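Local atomic coordinates of nitrate transport protein nrtA (Synechocystis sp., PDB entry 2G29), a protein that binds nitrate as the solute-binding protein of the NrtABCD ABC transporter, which takes up nitrate and probably nitrite. Residues 51-56 and 280-285; 101-106 and 113-118; 218-223 and 293-298; 262-267 and 368-373. One frame throughout, in Å; residues are numbered along the deposited sequence.

Contact 1 of 4, residues 51-56 and 280-285; sequences AKEKGF and CQILSK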
loop_
_atom_site.group_PDB
_atom_site.type_symbol
_atom_site.label_atom_id
_atom_site.label_comp_id
_atom_site.label_asym_id
_atom_site.label_seq_id
_atom_site.Cartn_x
_atom_site.Cartn_y
_atom_site.Cartn_z
ATOM N N ALA A 51 13.135 9.532 -6.414
ATOM C CA ALA A 51 13.170 10.996 -6.329
ATOM C C ALA A 51 14.516 11.456 -5.750
ATOM O O ALA A 51 14.995 12.539 -6.078
ATOM C CB ALA A 51 12.029 11.515 -5.480
ATOM N N LYS A 52 15.121 10.655 -4.882
ATOM C CA LYS A 52 16.433 11.005 -4.329
ATOM C C LYS A 52 17.521 10.582 -5.335
ATOM O O LYS A 52 18.313 11.412 -5.785
ATOM C CB LYS A 52 16.672 10.292 -2.983
ATOM C CG LYS A 52 17.998 10.664 -2.289
ATOM C CD LYS A 52 17.976 12.116 -1.839
ATOM C CE LYS A 52 19.209 12.469 -1.032
ATOM N NZ LYS A 52 19.115 13.875 -0.510
ATOM N N GLU A 53 17.543 9.307 -5.712
ATOM C CA GLU A 53 18.580 8.803 -6.621
ATOM C C GLU A 53 18.697 9.488 -7.980
ATOM O O GLU A 53 19.809 9.605 -8.515
ATOM C CB GLU A 53 18.384 7.301 -6.847
ATOM C CG GLU A 53 18.785 6.423 -5.664
ATOM C CD GLU A 53 20.287 6.123 -5.611
ATOM O OE1 GLU A 53 20.715 5.443 -4.669
ATOM O OE2 GLU A 53 21.035 6.561 -6.509
ATOM N N LYS A 54 17.574 9.926 -8.544
ATOM C CA LYS A 54 17.600 10.555 -9.863
ATOM C C LYS A 54 17.518 12.065 -9.784
ATOM O O LYS A 54 17.279 12.731 -10.801
ATOM C CB LYS A 54 16.497 10.000 -10.775
ATOM C CG LYS A 54 16.520 8.481 -10.943
ATOM C CD LYS A 54 17.835 7.959 -11.492
ATOM C CE LYS A 54 18.052 8.444 -12.914
ATOM N NZ LYS A 54 19.313 7.911 -13.562
ATOM N N GLY A 55 17.709 12.589 -8.574
ATOM C CA GLY A 55 17.745 14.030 -8.332
ATOM C C GLY A 55 16.461 14.836 -8.453
ATOM O O GLY A 55 16.499 16.057 -8.613
ATOM N N PHE A 56 15.309 14.185 -8.373
ATOM C CA PHE A 56 14.073 14.948 -8.488
ATOM C C PHE A 56 13.852 15.897 -7.291
ATOM O O PHE A 56 13.381 17.030 -7.474
ATOM C CB PHE A 56 12.895 14.001 -8.685
ATOM C CG PHE A 56 12.877 13.334 -10.038
ATOM C CD1 PHE A 56 13.078 11.964 -10.170
ATOM C CD2 PHE A 56 12.667 14.088 -11.187
ATOM C CE1 PHE A 56 13.074 11.353 -11.415
ATOM C CE2 PHE A 56 12.661 13.490 -12.437
ATOM C CZ PHE A 56 12.864 12.112 -12.555
ATOM N N CYS A 280 14.901 -1.260 -10.672
ATOM C CA CYS A 280 15.144 -2.429 -9.865
ATOM C C CYS A 280 16.611 -2.597 -9.481
ATOM O O CYS A 280 16.916 -3.124 -8.403
ATOM C CB CYS A 280 14.588 -3.661 -10.570
ATOM S SG CYS A 280 12.742 -3.623 -10.625
ATOM N N GLN A 281 17.535 -2.186 -10.351
ATOM C CA GLN A 281 18.955 -2.254 -9.951
ATOM C C GLN A 281 19.184 -1.337 -8.746
ATOM O O GLN A 281 19.901 -1.678 -7.807
ATOM C CB GLN A 281 19.874 -1.774 -11.059
ATOM C CG GLN A 281 19.898 -2.669 -12.263
ATOM C CD GLN A 281 20.791 -2.068 -13.336
ATOM O OE1 GLN A 281 20.724 -0.869 -13.600
ATOM N NE2 GLN A 281 21.638 -2.894 -13.946
ATOM N N ILE A 282 18.568 -0.156 -8.790
ATOM C CA ILE A 282 18.674 0.805 -7.709
ATOM C C ILE A 282 18.047 0.242 -6.439
ATOM O O ILE A 282 18.692 0.227 -5.398
ATOM C CB ILE A 282 17.988 2.138 -8.094
ATOM C CG1 ILE A 282 18.774 2.844 -9.211
ATOM C CG2 ILE A 282 17.940 3.081 -6.891
ATOM C CD1 ILE A 282 18.019 4.043 -9.844
ATOM N N LEU A 283 16.817 -0.270 -6.534
ATOM C CA LEU A 283 16.177 -0.803 -5.334
ATOM C C LEU A 283 16.939 -1.986 -4.722
ATOM O O LEU A 283 16.953 -2.178 -3.505
ATOM C CB LEU A 283 14.749 -1.236 -5.663
ATOM C CG LEU A 283 13.853 -0.106 -6.203
ATOM C CD1 LEU A 283 12.475 -0.641 -6.540
ATOM C CD2 LEU A 283 13.770 1.046 -5.184
ATOM N N SER A 284 17.584 -2.775 -5.574
ATOM C CA SER A 284 18.295 -3.952 -5.118
ATOM C C SER A 284 19.531 -3.687 -4.257
ATOM O O SER A 284 19.895 -4.504 -3.425
ATOM C CB SER A 284 18.675 -4.799 -6.352
ATOM O OG SER A 284 19.453 -5.926 -5.979
ATOM N N LYS A 285 20.142 -2.527 -4.470
ATOM C CA LYS A 285 21.381 -2.150 -3.798
ATOM C C LYS A 285 21.317 -2.188 -2.289
ATOM O O LYS A 285 20.258 -2.009 -1.669
ATOM C CB LYS A 285 21.832 -0.739 -4.241
ATOM C CG LYS A 285 21.981 -0.563 -5.749
ATOM C CD LYS A 285 22.417 0.859 -6.136
ATOM C CE LYS A 285 22.299 1.078 -7.659
ATOM N NZ LYS A 285 22.566 2.503 -8.077
#

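Contact 2 of 4, residues 101-106 and 113-118; sequences LITMGT and TPMYIL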
loop_
_atom_site.group_PDB
_atom_site.type_symbol
_atom_site.label_atom_id
_atom_site.label_comp_id
_atom_site.label_asym_id
_atom_site.label_seq_id
_atom_site.Cartn_x
_atom_site.Cartn_y
_atom_site.Cartn_z
ATOM N N LEU A 101 -5.945 6.494 10.565
ATOM C CA LEU A 101 -5.911 5.920 11.913
ATOM C C LEU A 101 -5.023 6.742 12.859
ATOM O O LEU A 101 -5.267 6.825 14.052
ATOM C CB LEU A 101 -5.441 4.478 11.831
ATOM C CG LEU A 101 -6.330 3.566 10.955
ATOM C CD1 LEU A 101 -5.588 2.288 10.661
ATOM C CD2 LEU A 101 -7.665 3.247 11.642
ATOM N N ILE A 102 -3.977 7.348 12.317
ATOM C CA ILE A 102 -3.085 8.171 13.124
ATOM C C ILE A 102 -3.736 9.542 13.420
ATOM O O ILE A 102 -3.643 10.062 14.541
ATOM C CB ILE A 102 -1.718 8.356 12.419
ATOM C CG1 ILE A 102 -1.012 6.999 12.350
ATOM C CG2 ILE A 102 -0.877 9.376 13.182
ATOM C CD1 ILE A 102 0.249 7.006 11.435
ATOM N N THR A 103 -4.385 10.145 12.433
ATOM C CA THR A 103 -5.061 11.439 12.641
ATOM C C THR A 103 -6.187 11.252 13.661
ATOM O O THR A 103 -6.351 12.057 14.591
ATOM C CB THR A 103 -5.707 11.938 11.341
ATOM O OG1 THR A 103 -4.678 12.273 10.385
ATOM C CG2 THR A 103 -6.574 13.125 11.601
ATOM N N MET A 104 -6.968 10.188 13.482
ATOM C CA MET A 104 -8.109 9.961 14.398
ATOM C C MET A 104 -7.603 9.580 15.769
ATOM O O MET A 104 -8.170 10.046 16.779
ATOM C CB MET A 104 -9.021 8.871 13.842
ATOM C CG MET A 104 -9.651 9.306 12.551
ATOM S SD MET A 104 -10.657 8.025 11.679
ATOM C CE MET A 104 -12.161 8.163 12.668
ATOM N N GLY A 105 -6.566 8.733 15.801
ATOM C CA GLY A 105 -5.942 8.374 17.061
ATOM C C GLY A 105 -6.018 6.912 17.455
ATOM O O GLY A 105 -5.356 6.505 18.412
ATOM N N THR A 106 -6.789 6.115 16.728
ATOM C CA THR A 106 -6.971 4.720 17.110
ATOM C C THR A 106 -5.705 3.903 17.284
ATOM O O THR A 106 -5.679 3.029 18.136
ATOM C CB THR A 106 -7.881 4.015 16.102
ATOM O OG1 THR A 106 -8.044 2.630 16.429
ATOM C CG2 THR A 106 -7.331 4.113 14.797
ATOM N N THR A 113 -2.427 12.434 15.795
ATOM C CA THR A 113 -1.462 13.335 15.143
ATOM C C THR A 113 -2.023 13.563 13.738
ATOM O O THR A 113 -2.091 12.645 12.925
ATOM C CB THR A 113 -0.080 12.613 15.126
ATOM O OG1 THR A 113 0.305 12.287 16.483
ATOM C CG2 THR A 113 0.990 13.485 14.470
ATOM N N PRO A 114 -2.387 14.805 13.422
ATOM C CA PRO A 114 -2.975 15.006 12.090
ATOM C C PRO A 114 -2.056 14.842 10.915
ATOM O O PRO A 114 -0.884 15.247 10.958
ATOM C CB PRO A 114 -3.645 16.376 12.196
ATOM C CG PRO A 114 -2.765 17.108 13.262
ATOM C CD PRO A 114 -2.361 16.023 14.249
ATOM N N MET A 115 -2.589 14.203 9.879
ATOM C CA MET A 115 -1.820 13.946 8.662
ATOM C C MET A 115 -2.622 14.275 7.416
ATOM O O MET A 115 -3.841 14.431 7.468
ATOM C CB MET A 115 -1.414 12.450 8.604
ATOM C CG MET A 115 -0.387 12.046 9.633
ATOM S SD MET A 115 0.284 10.396 9.351
ATOM C CE MET A 115 1.242 10.713 7.789
ATOM N N TYR A 116 -1.912 14.382 6.293
ATOM C CA TYR A 116 -2.549 14.579 4.993
ATOM C C TYR A 116 -2.045 13.508 4.027
ATOM O O TYR A 116 -0.949 12.990 4.187
ATOM C CB TYR A 116 -2.137 15.900 4.348
ATOM C CG TYR A 116 -2.581 17.153 5.004
ATOM C CD1 TYR A 116 -3.897 17.320 5.415
ATOM C CD2 TYR A 116 -1.683 18.196 5.191
ATOM C CE1 TYR A 116 -4.310 18.516 6.024
ATOM C CE2 TYR A 116 -2.087 19.386 5.764
ATOM C CZ TYR A 116 -3.398 19.531 6.186
ATOM O OH TYR A 116 -3.835 20.686 6.807
ATOM N N ILE A 117 -2.869 13.190 3.033
ATOM C CA ILE A 117 -2.423 12.321 1.951
ATOM C C ILE A 117 -2.281 13.283 0.759
ATOM O O ILE A 117 -3.235 13.954 0.331
ATOM C CB ILE A 117 -3.423 11.200 1.652
ATOM C CG1 ILE A 117 -3.339 10.154 2.753
ATOM C CG2 ILE A 117 -3.134 10.601 0.257
ATOM C CD1 ILE A 117 -4.405 9.034 2.556
ATOM N N LEU A 118 -1.057 13.344 0.244
ATOM C CA LEU A 118 -0.735 14.242 -0.888
ATOM C C LEU A 118 -0.838 13.559 -2.237
ATOM O O LEU A 118 -1.068 14.225 -3.247
ATOM C CB LEU A 118 0.676 14.801 -0.741
ATOM C CG LEU A 118 0.922 15.532 0.586
ATOM C CD1 LEU A 118 2.382 16.036 0.587
ATOM C CD2 LEU A 118 -0.060 16.658 0.791
#

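Contact 3 of 4, residues 218-223 and 293-298; sequences TVNQGV and FEDIID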
loop_
_atom_site.group_PDB
_atom_site.type_symbol
_atom_site.label_atom_id
_atom_site.label_comp_id
_atom_site.label_asym_id
_atom_site.label_seq_id
_atom_site.Cartn_x
_atom_site.Cartn_y
_atom_site.Cartn_z
ATOM N N THR A 218 9.246 -15.188 -1.961
ATOM C CA THR A 218 8.690 -16.399 -1.343
ATOM C C THR A 218 8.727 -17.560 -2.344
ATOM O O THR A 218 9.126 -18.693 -1.987
ATOM C CB THR A 218 7.227 -16.151 -0.935
ATOM O OG1 THR A 218 7.170 -15.150 0.096
ATOM C CG2 THR A 218 6.602 -17.416 -0.402
ATOM N N VAL A 219 8.292 -17.262 -3.578
ATOM C CA VAL A 219 8.270 -18.254 -4.654
ATOM C C VAL A 219 9.690 -18.687 -5.018
ATOM O O VAL A 219 10.008 -19.893 -5.078
ATOM C CB VAL A 219 7.558 -17.669 -5.891
ATOM C CG1 VAL A 219 7.777 -18.574 -7.124
ATOM C CG2 VAL A 219 6.052 -17.536 -5.625
ATOM N N ASN A 220 10.570 -17.718 -5.220
ATOM C CA ASN A 220 11.918 -18.068 -5.614
ATOM C C ASN A 220 12.693 -18.834 -4.562
ATOM O O ASN A 220 13.538 -19.660 -4.922
ATOM C CB ASN A 220 12.706 -16.814 -6.063
ATOM C CG ASN A 220 12.238 -16.262 -7.412
ATOM O OD1 ASN A 220 11.600 -16.953 -8.169
ATOM N ND2 ASN A 220 12.573 -15.003 -7.705
ATOM N N GLN A 221 12.419 -18.573 -3.287
ATOM C CA GLN A 221 13.098 -19.318 -2.239
ATOM C C GLN A 221 12.433 -20.671 -1.985
ATOM O O GLN A 221 12.968 -21.500 -1.251
ATOM C CB GLN A 221 13.174 -18.479 -0.943
ATOM C CG GLN A 221 14.133 -17.313 -1.091
ATOM C CD GLN A 221 14.487 -16.603 0.201
ATOM O OE1 GLN A 221 15.076 -15.518 0.175
ATOM N NE2 GLN A 221 14.150 -17.199 1.324
ATOM N N GLY A 222 11.262 -20.882 -2.593
ATOM C CA GLY A 222 10.546 -22.137 -2.431
ATOM C C GLY A 222 9.956 -22.355 -1.062
ATOM O O GLY A 222 9.771 -23.501 -0.649
ATOM N N VAL A 223 9.648 -21.274 -0.354
ATOM C CA VAL A 223 9.123 -21.417 1.002
ATOM C C VAL A 223 7.634 -21.179 1.095
ATOM O O VAL A 223 7.074 -21.108 2.192
ATOM C CB VAL A 223 9.865 -20.493 2.010
ATOM C CG1 VAL A 223 11.344 -20.901 2.038
ATOM C CG2 VAL A 223 9.729 -19.030 1.605
ATOM N N PHE A 293 18.161 -8.771 -7.303
ATOM C CA PHE A 293 17.476 -8.168 -8.457
ATOM C C PHE A 293 16.374 -9.106 -8.997
ATOM O O PHE A 293 15.273 -8.665 -9.370
ATOM C CB PHE A 293 18.543 -7.904 -9.549
ATOM C CG PHE A 293 18.013 -7.286 -10.809
ATOM C CD1 PHE A 293 17.798 -5.908 -10.894
ATOM C CD2 PHE A 293 17.750 -8.087 -11.935
ATOM C CE1 PHE A 293 17.328 -5.324 -12.095
ATOM C CE2 PHE A 293 17.282 -7.518 -13.129
ATOM C CZ PHE A 293 17.068 -6.119 -13.203
ATOM N N GLU A 294 16.674 -10.410 -8.993
ATOM C CA GLU A 294 15.750 -11.431 -9.469
ATOM C C GLU A 294 14.418 -11.534 -8.718
ATOM O O GLU A 294 13.452 -12.063 -9.246
ATOM C CB GLU A 294 16.429 -12.808 -9.451
ATOM C CG GLU A 294 17.457 -13.023 -10.586
ATOM C CD GLU A 294 18.750 -12.268 -10.404
ATOM O OE1 GLU A 294 19.468 -12.120 -11.424
ATOM O OE2 GLU A 294 19.098 -11.832 -9.277
ATOM N N ASP A 295 14.392 -11.050 -7.493
ATOM C CA ASP A 295 13.165 -11.081 -6.710
ATOM C C ASP A 295 12.337 -9.830 -6.963
ATOM O O ASP A 295 11.193 -9.728 -6.481
ATOM C CB ASP A 295 13.472 -11.140 -5.212
ATOM C CG ASP A 295 14.153 -12.432 -4.804
ATOM O OD1 ASP A 295 14.045 -13.430 -5.529
ATOM O OD2 ASP A 295 14.788 -12.452 -3.748
ATOM N N ILE A 296 12.875 -8.877 -7.721
ATOM C CA ILE A 296 12.176 -7.628 -7.967
ATOM C C ILE A 296 11.752 -7.409 -9.426
ATOM O O ILE A 296 10.614 -7.015 -9.703
ATOM C CB ILE A 296 13.065 -6.404 -7.590
ATOM C CG1 ILE A 296 13.800 -6.652 -6.268
ATOM C CG2 ILE A 296 12.211 -5.119 -7.469
ATOM C CD1 ILE A 296 14.715 -5.482 -5.878
ATOM N N ILE A 297 12.679 -7.663 -10.352
ATOM C CA ILE A 297 12.419 -7.334 -11.755
ATOM C C ILE A 297 11.214 -7.950 -12.434
ATOM O O ILE A 297 10.438 -7.227 -13.081
ATOM C CB ILE A 297 13.703 -7.598 -12.599
ATOM C CG1 ILE A 297 13.543 -7.038 -14.025
ATOM C CG2 ILE A 297 13.977 -9.090 -12.686
ATOM C CD1 ILE A 297 13.364 -5.549 -14.079
ATOM N N ASP A 298 11.012 -9.263 -12.287
ATOM C CA ASP A 298 9.897 -9.849 -13.019
ATOM C C ASP A 298 8.538 -9.227 -12.698
ATOM O O ASP A 298 7.770 -8.930 -13.608
ATOM C CB ASP A 298 9.843 -11.359 -12.817
ATOM C CG ASP A 298 10.943 -12.078 -13.583
ATOM O OD1 ASP A 298 11.574 -11.445 -14.469
ATOM O OD2 ASP A 298 11.171 -13.277 -13.309
HETATM O O HOH W 1 12.800 -14.046 -10.849
HETATM O O HOH W 2 15.871 -14.574 -2.544
#

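Contact 4 of 4, residues 262-267 and 368-373; sequences AVMEAQ and REAAQA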
loop_
_atom_site.group_PDB
_atom_site.type_symbol
_atom_site.label_atom_id
_atom_site.label_comp_id
_atom_site.label_asym_id
_atom_site.label_seq_id
_atom_site.Cartn_x
_atom_site.Cartn_y
_atom_site.Cartn_z
ATOM N N ALA A 262 8.315 16.621 -7.053
ATOM C CA ALA A 262 9.439 15.698 -7.204
ATOM C C ALA A 262 8.937 14.259 -7.204
ATOM O O ALA A 262 9.374 13.444 -8.022
ATOM C CB ALA A 262 10.432 15.892 -6.088
ATOM N N VAL A 263 7.997 13.952 -6.305
ATOM C CA VAL A 263 7.452 12.588 -6.261
ATOM C C VAL A 263 6.663 12.242 -7.543
ATOM O O VAL A 263 6.738 11.133 -8.052
ATOM C CB VAL A 263 6.559 12.408 -5.000
ATOM C CG1 VAL A 263 5.747 11.099 -5.074
ATOM C CG2 VAL A 263 7.459 12.355 -3.743
ATOM N N MET A 264 5.901 13.189 -8.078
ATOM C CA MET A 264 5.161 12.954 -9.305
ATOM C C MET A 264 6.101 12.664 -10.485
ATOM O O MET A 264 5.838 11.774 -11.305
ATOM C CB MET A 264 4.347 14.185 -9.660
ATOM C CG MET A 264 3.156 14.380 -8.809
ATOM S SD MET A 264 2.284 15.890 -9.305
ATOM C CE MET A 264 1.033 15.776 -8.202
ATOM N N GLU A 265 7.178 13.442 -10.595
ATOM C CA GLU A 265 8.106 13.182 -11.695
ATOM C C GLU A 265 8.765 11.824 -11.481
ATOM O O GLU A 265 8.963 11.096 -12.429
ATOM C CB GLU A 265 9.172 14.266 -11.783
ATOM C CG GLU A 265 8.643 15.601 -12.313
ATOM C CD GLU A 265 9.617 16.216 -13.294
ATOM O OE1 GLU A 265 10.751 16.522 -12.884
ATOM O OE2 GLU A 265 9.250 16.378 -14.476
ATOM N N ALA A 266 9.070 11.473 -10.232
ATOM C CA ALA A 266 9.684 10.168 -9.995
ATOM C C ALA A 266 8.692 9.074 -10.340
ATOM O O ALA A 266 9.073 7.998 -10.840
ATOM C CB ALA A 266 10.142 10.045 -8.542
ATOM N N GLN A 267 7.405 9.301 -10.062
ATOM C CA GLN A 267 6.388 8.313 -10.419
ATOM C C GLN A 267 6.319 8.088 -11.934
ATOM O O GLN A 267 6.187 6.969 -12.395
ATOM C CB GLN A 267 5.009 8.739 -9.919
ATOM C CG GLN A 267 4.816 8.544 -8.421
ATOM C CD GLN A 267 3.453 9.023 -7.973
ATOM O OE1 GLN A 267 3.108 10.186 -8.172
ATOM N NE2 GLN A 267 2.668 8.125 -7.362
ATOM N N ARG A 368 -3.729 18.282 -7.478
ATOM C CA ARG A 368 -4.091 18.999 -8.710
ATOM C C ARG A 368 -3.254 20.256 -8.900
ATOM O O ARG A 368 -2.890 20.574 -10.044
ATOM C CB ARG A 368 -5.584 19.351 -8.717
ATOM C CG ARG A 368 -6.488 18.156 -9.022
ATOM C CD ARG A 368 -7.966 18.606 -9.123
ATOM N NE ARG A 368 -8.563 18.859 -7.817
ATOM C CZ ARG A 368 -9.062 20.023 -7.424
ATOM N NH1 ARG A 368 -9.048 21.083 -8.246
ATOM N NH2 ARG A 368 -9.550 20.153 -6.195
ATOM N N GLU A 369 -2.940 20.974 -7.820
ATOM C CA GLU A 369 -2.122 22.184 -7.977
ATOM C C GLU A 369 -0.734 21.824 -8.466
ATOM O O GLU A 369 -0.183 22.493 -9.354
ATOM C CB GLU A 369 -2.061 22.955 -6.662
ATOM C CG GLU A 369 -3.400 23.666 -6.402
ATOM C CD GLU A 369 -3.648 24.019 -4.957
ATOM O OE1 GLU A 369 -2.673 24.091 -4.174
ATOM O OE2 GLU A 369 -4.838 24.239 -4.604
ATOM N N ALA A 370 -0.165 20.743 -7.941
ATOM C CA ALA A 370 1.160 20.333 -8.380
ATOM C C ALA A 370 1.144 19.815 -9.807
ATOM O O ALA A 370 2.066 20.095 -10.578
ATOM C CB ALA A 370 1.696 19.254 -7.422
ATOM N N ALA A 371 0.134 19.041 -10.182
ATOM C CA ALA A 371 0.086 18.510 -11.547
ATOM C C ALA A 371 -0.098 19.647 -12.562
ATOM O O ALA A 371 0.426 19.582 -13.690
ATOM C CB ALA A 371 -1.040 17.482 -11.691
ATOM N N GLN A 372 -0.838 20.677 -12.161
ATOM C CA GLN A 372 -1.064 21.828 -13.041
ATOM C C GLN A 372 0.252 22.568 -13.242
ATOM O O GLN A 372 0.592 22.972 -14.367
ATOM C CB GLN A 372 -2.090 22.785 -12.428
ATOM C CG GLN A 372 -3.501 22.259 -12.462
ATOM C CD GLN A 372 -4.396 22.884 -11.392
ATOM O OE1 GLN A 372 -4.687 24.066 -11.419
ATOM N NE2 GLN A 372 -4.813 22.072 -10.429
ATOM N N ALA A 373 0.989 22.768 -12.158
ATOM C CA ALA A 373 2.280 23.449 -12.229
ATOM C C ALA A 373 3.181 22.690 -13.217
ATOM O O ALA A 373 3.876 23.296 -14.026
ATOM C CB ALA A 373 2.909 23.504 -10.868
#

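Contact 1 of 4, residues 51-56 and 280-285
The carboxylate of Glu53 has the methyl CG2 of Ile282 on one side of its plane, displaced from the group's centre toward CG. CG2 of Ile282 lies 3.7 Å from CG of Glu53 and 4.0 Å from its CD, so the branch methyl meets both the last methylene and the root of the acid. The second flat group, the ring of Phe56, turns an edge to its own segment: Ala51 CA lies in the ring plane, 4.0 Å from CD1 of Phe56. Beyond the two segments that ring rests on Ala262 and Ala266 of helix 253-271.

A bend at chi2 (-83°) carries the Glu53 acid across the isoleucine, and the two side chains run past each other in opposite senses. OE1 of Glu53 is hydrogen-bonded to Trp288 NE1, which would help fix the rotation of the carboxylate. OE2 of Glu53 stands 4.6 Å from Lys285 NZ, opposite charges that do not touch, so any attraction is probably weak.

Both segments end helices in the lobe built on the sheet that contains strand 36-39, part of the two-lobed fold of periplasmic binding proteins. Helix 46-53 stops here, Gly55 N bonding back to Lys52 O at 3.1 Å; Gly55, with positive phi (70°), is then the N-cap of helix 56-59. From the turn, bends at chi1 and chi2 of Lys54 lay its CD 4.3 Å from CD1 of Ile282, and a further bend at chi3 takes NZ to a salt bridge with Glu278. Ile282 itself is buried and packs on Ile50 as well, one turn before Glu53.

Contact 2 of 4, residues 101-106 and 113-118
Thr103 and Met115 are joined by a side-chain-to-backbone hydrogen bond: Met115 N donates to Thr103 OG1 over 2.9 Å, bent to 142° at the hydrogen. A second bond is purely backbone and much straighter, from Thr113 N to Ile102 O at 2.9 Å. Between them Thr103 CA makes a CA-H...O contact of 3.2 Å with Thr113 O. Ile102 adds the apolar part. Its CD1 lies 4.0 Å from Met115 SD, and its CG2 sits 3.9 Å from Thr113 CB, the two beta-branched side chains lying alongside and pointing the same way.

Thr103 OG1 stands beside its own backbone N (chi1 -68°), where it can also bond to Pro99 O in the preceding helical turn, so one hydroxyl links helix and strand. Thr113 OG1 is held by Lys111 O. Further out, Leu80 of helix 73-82 covers both Ile102 and Met115, and the Ile102 side chain is about 8 Å from that of nitrate-binding Trp73. Strand 91-95, helix 97-104 and strand 115-120 form a beta-alpha-beta crossover between parallel strands, with antiparallel strand 240-245 lying between the two, as in the type II periplasmic binding protein fold.

Contact 3 of 4, residues 218-223 and 293-298
A Schellman motif ends helix 214-221, and from its last turn Asn220 reaches across to Asp295 in the loop that follows helix 276-284. Gly222, with positive phi, closes the motif: Val223 N bonds to Thr218 O at 3.1 Å and Gly222 N to Val219 O at 3.0 Å. The helix belongs to the lobe whose sheet holds strands 207-211 and 225-229. Because helix 276-284 packs on helix 46-53 of the other lobe, the contact is consistent with a tie between the two halves of the binding protein, at its surface.

Asn220 ND2 donates to Asp295 OD1 over 3.1 Å, nearly straight at 173°. The carboxylate oxygen lies in the amide plane and is met nearly along its C-O axis, while the two flat groups are turned 35° apart. The other oxygen, Asp295 OD2, is taken by Gln217 NE2 and by a water 2.7 Å away that also donates to Gln221 OE1. Helix-side amides thus grip both oxygens of the acid and would fix its rotation. Were Asp295 replaced by an alanine, the amides of Asn220 and Gln217 would probably be left without the carboxylate they share, with Asn220 held across the contact mainly through water.

A second water works on the other flank of the amide, accepting from Asn220 ND2 at 3.3 Å. It donates to Asp298 OD2 at 3.0 Å. The same water gives a shorter bond to the backbone, its oxygen 2.6 Å from Glu294 O.

Contact 4 of 4, residues 262-267 and 368-373
Apolar packing carries the contact: Met264 pushes its thioether end against Ala370 and Ala371. Its methyl CE lies 3.6 Å from Ala370 CB, and SD is 3.9 Å from the same carbon. Beyond CG the chain is fully extended (chi2 and chi3 both 179°), which projects the sulfur and methyl straight out from helix 253-271. The sulfur also comes alongside the neighbouring residue, 4.4 Å from Ala371 CB.

Two alanines in succession give helix 364-373 a low surface against which the methionine can lie; helix 253-271 comes after strand 240-245 and the short helix 246-251, so the contact packs a C-terminal helix on the lobe built around that strand's sheet. Leu374 also touches Met264, and Leu260 and Met261 reach Ala370 from the same long helix. Shortening Met264 to an alanine is likely to open a gap over Ala370 and Ala371, with Ala370 then touched from this helix by neighbours such as Leu260 and Met261.

Polar groups turn elsewhere. On helix 253-271, Glu265 forms a salt bridge with Lys59, and the buried amide of Gln267 is satisfied by Ser328 and by the backbone oxygens of Arg120 and Leu121. On the other helix, Arg368 NE pairs with Glu364.

In the fold
From the N terminus, residues 51-56 open first; contact 1 closes a loop of 223 residues by bringing in 280-285. Nested inside it, contact 2 closes a short six-residue connection. Contact 3 starts at 218-223, within the loop of contact 1, and ends beyond it at 293-298, so the two cross; contact 4 crosses both. Contacts 1, 2 and 4 lie on the lobe of strands 36-39 and 240-245, to which contact 4 adds helix 364-373, whereas contact 3 joins helix 214-221 of the other lobe to the loop after helix 276-284. Contact 1 touches contacts 3 and 4. Contact 2 touches none, its nearest atoms about 6 Å from contact 4 and about 23 Å from contact 3.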